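Local coordinates for protein 3-dehydroquinate dehydratase (Thermus thermophilus, PDB 2UYG) that catalyses the trans-dehydration of 3-dehydroquinate to 3-dehydroshikimate, the third step of chorismate biosynthesis, as a type II dehydroquinase assembled from twelve subunits, at residues 23-26 and 27-30; 86-89 and 90-93. All blocks are in the same frame, centred on the assembly; numbering follows the deposited sequence.

Contact 1 of 2, residues 23-26 and 27-30; sequences RTTL and EELE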
# COMPACT_ATOMS: atom_id res chain seq x y z
N ARG A 23 1.96 -28.14 26.06
CA ARG A 23 1.33 -29.44 26.27
C ARG A 23 0.06 -29.30 27.11
O ARG A 23 -0.79 -30.19 27.09
CB ARG A 23 2.33 -30.46 26.88
CG ARG A 23 3.19 -29.99 28.14
CD ARG A 23 4.70 -30.55 28.19
NE ARG A 23 4.74 -31.99 28.50
CZ ARG A 23 5.78 -32.68 29.01
NH1 ARG A 23 6.93 -32.08 29.32
NH2 ARG A 23 5.66 -33.98 29.24
N THR A 24 -0.13 -28.15 27.77
CA THR A 24 -1.24 -28.04 28.67
C THR A 24 -2.61 -27.98 27.95
O THR A 24 -2.76 -27.34 26.89
CB THR A 24 -1.07 -26.98 29.83
OG1 THR A 24 -1.95 -25.88 29.62
CG2 THR A 24 0.33 -26.43 30.05
N THR A 25 -3.60 -28.72 28.50
CA THR A 25 -4.89 -28.89 27.84
C THR A 25 -5.78 -27.79 28.30
O THR A 25 -5.49 -27.11 29.28
CB THR A 25 -5.63 -30.23 28.17
OG1 THR A 25 -5.79 -30.30 29.59
CG2 THR A 25 -4.85 -31.42 27.76
N LEU A 26 -6.92 -27.70 27.63
CA LEU A 26 -7.88 -26.69 27.97
C LEU A 26 -8.42 -27.01 29.36
O LEU A 26 -8.53 -26.07 30.20
CB LEU A 26 -9.02 -26.59 26.91
CG LEU A 26 -10.01 -25.48 27.19
CD1 LEU A 26 -9.43 -24.11 26.79
CD2 LEU A 26 -11.48 -25.69 26.60
N GLU A 27 -8.77 -28.29 29.60
CA GLU A 27 -9.13 -28.75 30.99
C GLU A 27 -8.09 -28.34 32.05
O GLU A 27 -8.42 -27.82 33.09
CB GLU A 27 -9.21 -30.28 31.08
CG GLU A 27 -10.36 -30.96 30.37
CD GLU A 27 -10.67 -32.34 31.03
OE1 GLU A 27 -11.80 -32.50 31.54
OE2 GLU A 27 -9.75 -33.23 31.07
N GLU A 28 -6.82 -28.59 31.79
CA GLU A 28 -5.80 -28.19 32.76
C GLU A 28 -5.72 -26.68 32.85
O GLU A 28 -5.59 -26.15 33.94
CB GLU A 28 -4.42 -28.81 32.41
CG GLU A 28 -4.40 -30.34 32.59
CD GLU A 28 -3.34 -30.97 31.73
OE1 GLU A 28 -2.76 -30.29 30.89
OE2 GLU A 28 -3.04 -32.14 31.93
N LEU A 29 -5.90 -25.98 31.73
CA LEU A 29 -5.94 -24.51 31.80
C LEU A 29 -7.03 -23.99 32.78
O LEU A 29 -6.74 -23.12 33.60
CB LEU A 29 -6.21 -23.89 30.43
CG LEU A 29 -5.45 -22.64 30.05
CD1 LEU A 29 -6.11 -21.96 28.87
CD2 LEU A 29 -5.24 -21.71 31.13
N GLU A 30 -8.28 -24.49 32.68
CA GLU A 30 -9.32 -24.02 33.60
C GLU A 30 -8.92 -24.31 35.05
O GLU A 30 -9.14 -23.48 35.94
CB GLU A 30 -10.71 -24.65 33.38
CG GLU A 30 -10.94 -25.15 31.95
CD GLU A 30 -12.31 -25.78 31.73
OE1 GLU A 30 -12.48 -26.35 30.54
OE2 GLU A 30 -13.10 -25.71 32.79
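T25 and E28 form a capping box at the start of helix 26-39, the first helix of the flavodoxin-like fold of the type II dehydroquinases, where the loop after strand 2-6 turns into the helix. T25 is the N-cap. Its OG1 accepts the backbone N-H of E28 at 3.0 Å in a nearly straight bond, with an angle of 165° at the hydrogen. The hydroxyl can do this because chi1 of 57° sets OG1 between the backbone N and the carbonyl carbon of T25, facing the first turn.

E28 returns the grip. Its CG lies anti to the carbonyl carbon and the chain runs out extended, so that it crosses the T25 side chain at a slant and carries OE1 back to T25 N, 3.0 Å away. That N-H comes from above the carboxylate plane, 36° out of it. Thus one amide of the opening turn and one amide of the N-cap residue are both satisfied by side chains. The carboxylates of E27 and E28 put negative charge near the N-terminal end of the helix, which would be expected to interact favourably with the helix dipole.

Regular helical bonding starts at once: L29 N donates to T25 O at 2.7 Å and E30 N to L26 O at 3.0 Å. On the inner face, L26 and L29 approach each other loosely through their CD1 atoms, 4.5 Å apart, and both lean on F46 of strand 44-48, seating this end of the helix on the sheet. E30 also touches F46, while its CG presses against the carbonyl oxygen of L26, with E30 CG 3.1 Å from L26 O.

Contact 2 of 2, residues 86-89 and 90-93; sequences DAIR and AQPL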
# COMPACT_ATOMS: atom_id res chain seq x y z
N ASP A 86 -17.27 -4.93 18.94
CA ASP A 86 -18.42 -4.10 19.25
C ASP A 86 -19.12 -4.67 20.52
O ASP A 86 -19.66 -3.93 21.32
CB ASP A 86 -19.40 -4.03 18.06
CG ASP A 86 -19.12 -2.90 17.12
OD1 ASP A 86 -18.22 -2.09 17.42
OD2 ASP A 86 -19.75 -2.71 16.00
N ALA A 87 -19.09 -5.99 20.66
CA ALA A 87 -19.66 -6.65 21.83
C ALA A 87 -18.96 -6.13 23.06
O ALA A 87 -19.64 -5.76 24.00
CB ALA A 87 -19.51 -8.10 21.77
N ILE A 88 -17.60 -6.07 23.04
CA ILE A 88 -16.94 -5.64 24.24
C ILE A 88 -17.22 -4.18 24.60
O ILE A 88 -17.31 -3.85 25.81
CB ILE A 88 -15.41 -6.04 24.36
CG1 ILE A 88 -14.53 -4.86 24.41
CG2 ILE A 88 -14.88 -7.25 23.50
CD1 ILE A 88 -13.92 -4.80 25.70
N ARG A 89 -17.37 -3.34 23.57
CA ARG A 89 -17.66 -1.92 23.74
C ARG A 89 -19.09 -1.71 24.25
O ARG A 89 -19.36 -0.71 24.90
CB ARG A 89 -17.49 -1.11 22.43
CG ARG A 89 -16.03 -0.62 22.09
CD ARG A 89 -15.75 0.83 22.59
NE ARG A 89 -15.23 0.97 24.00
CZ ARG A 89 -15.97 1.24 25.12
NH1 ARG A 89 -15.36 1.34 26.32
NH2 ARG A 89 -17.31 1.37 25.08
N ALA A 90 -19.98 -2.67 23.99
CA ALA A 90 -21.40 -2.46 24.22
C ALA A 90 -21.79 -2.82 25.60
O ALA A 90 -22.95 -2.75 25.86
CB ALA A 90 -22.23 -3.28 23.25
N GLN A 91 -20.82 -3.20 26.47
CA GLN A 91 -21.03 -3.68 27.83
C GLN A 91 -20.05 -3.05 28.83
O GLN A 91 -19.00 -2.56 28.46
CB GLN A 91 -20.98 -5.23 27.85
CG GLN A 91 -19.70 -5.99 27.48
CD GLN A 91 -18.69 -5.86 28.53
OE1 GLN A 91 -18.98 -6.21 29.68
NE2 GLN A 91 -17.52 -5.24 28.21
N PRO A 92 -20.40 -2.99 30.10
CA PRO A 92 -19.68 -2.14 31.05
C PRO A 92 -18.39 -2.73 31.74
O PRO A 92 -17.59 -1.98 32.35
CB PRO A 92 -20.80 -1.77 32.05
CG PRO A 92 -21.54 -3.05 32.21
CD PRO A 92 -21.56 -3.65 30.75
N LEU A 93 -18.14 -4.02 31.59
CA LEU A 93 -17.12 -4.69 32.32
C LEU A 93 -15.73 -4.42 31.70
O LEU A 93 -15.58 -4.22 30.47
CB LEU A 93 -17.41 -6.19 32.36
CG LEU A 93 -18.70 -6.75 32.99
CD1 LEU A 93 -18.57 -8.22 33.19
CD2 LEU A 93 -19.17 -6.05 34.30
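I88 and Q91 meet where helix 82-89 ends and the chain turns toward strand 95-99, and the side-chain amide of Q91 links the two. Its NE2 donates to I88 O at 2.8 Å, arriving in the carbonyl plane on a lone pair, with I88 O close to the amide plane of Q91 as well. A carbonyl of the last helical turn thus gains a side-chain donor. Q91 can fold back this far because chi1 of 63° places CG between its own backbone N and carbonyl carbon, and a second bend at chi2 swings the amide toward the helix.

The same amide also holds the loop beyond it. NE2 of Q91 donates a second bond to L93 O at 3.1 Å, nearly straight at 169°, while L93 N gives its hydrogen to Q91 OE1 at 3.0 Å from above the carbonyl plane. With three bonds from two atoms, the amide is fixed in rotation and bridges the helix end to L93, spanning P92.

Among backbone groups, A90 N donates to A87 O at 3.1 Å, a bond with the three-residue spacing of a 3-10-type turn, its N-H well above the carbonyl plane. Carbon atoms also pack on carbonyl oxygens of the last turn: A90 CB lies 3.3 Å from D86 O and Q91 CG 3.5 Å from A87 O.

D86, a predicted substrate-binding residue, directs its carboxylate to a second subunit, where R110 makes a salt bridge with OD1. Within the chain, A87 packs on I56 and V59 of helix 52-61, Q91 touches V59 and also I70 of strand 69-73, and I88 reaches L72 of that same strand.

How the contacts relate
Along the chain, contact 1 comes first, after strand 2-6, turning the loop into helix 26-39; contact 2 follows beyond strand 69-73, releasing helix 82-89 into the loop before strand 95-99. One contact therefore starts a helix and the other finishes one. Each lies within one continuous run of eight residues, so they lie in series and neither nest nor cross. The centres of contact 1 and contact 2 are about 27 Å apart, on opposite sides of the chain's centre. The five-stranded parallel sheet connects them: L26, L29 and E30 rest on strand 44-48, one of its two outermost strands within the chain, whereas residues 86-93 pack against strand 69-73 and helix 52-61 and touch a second subunit.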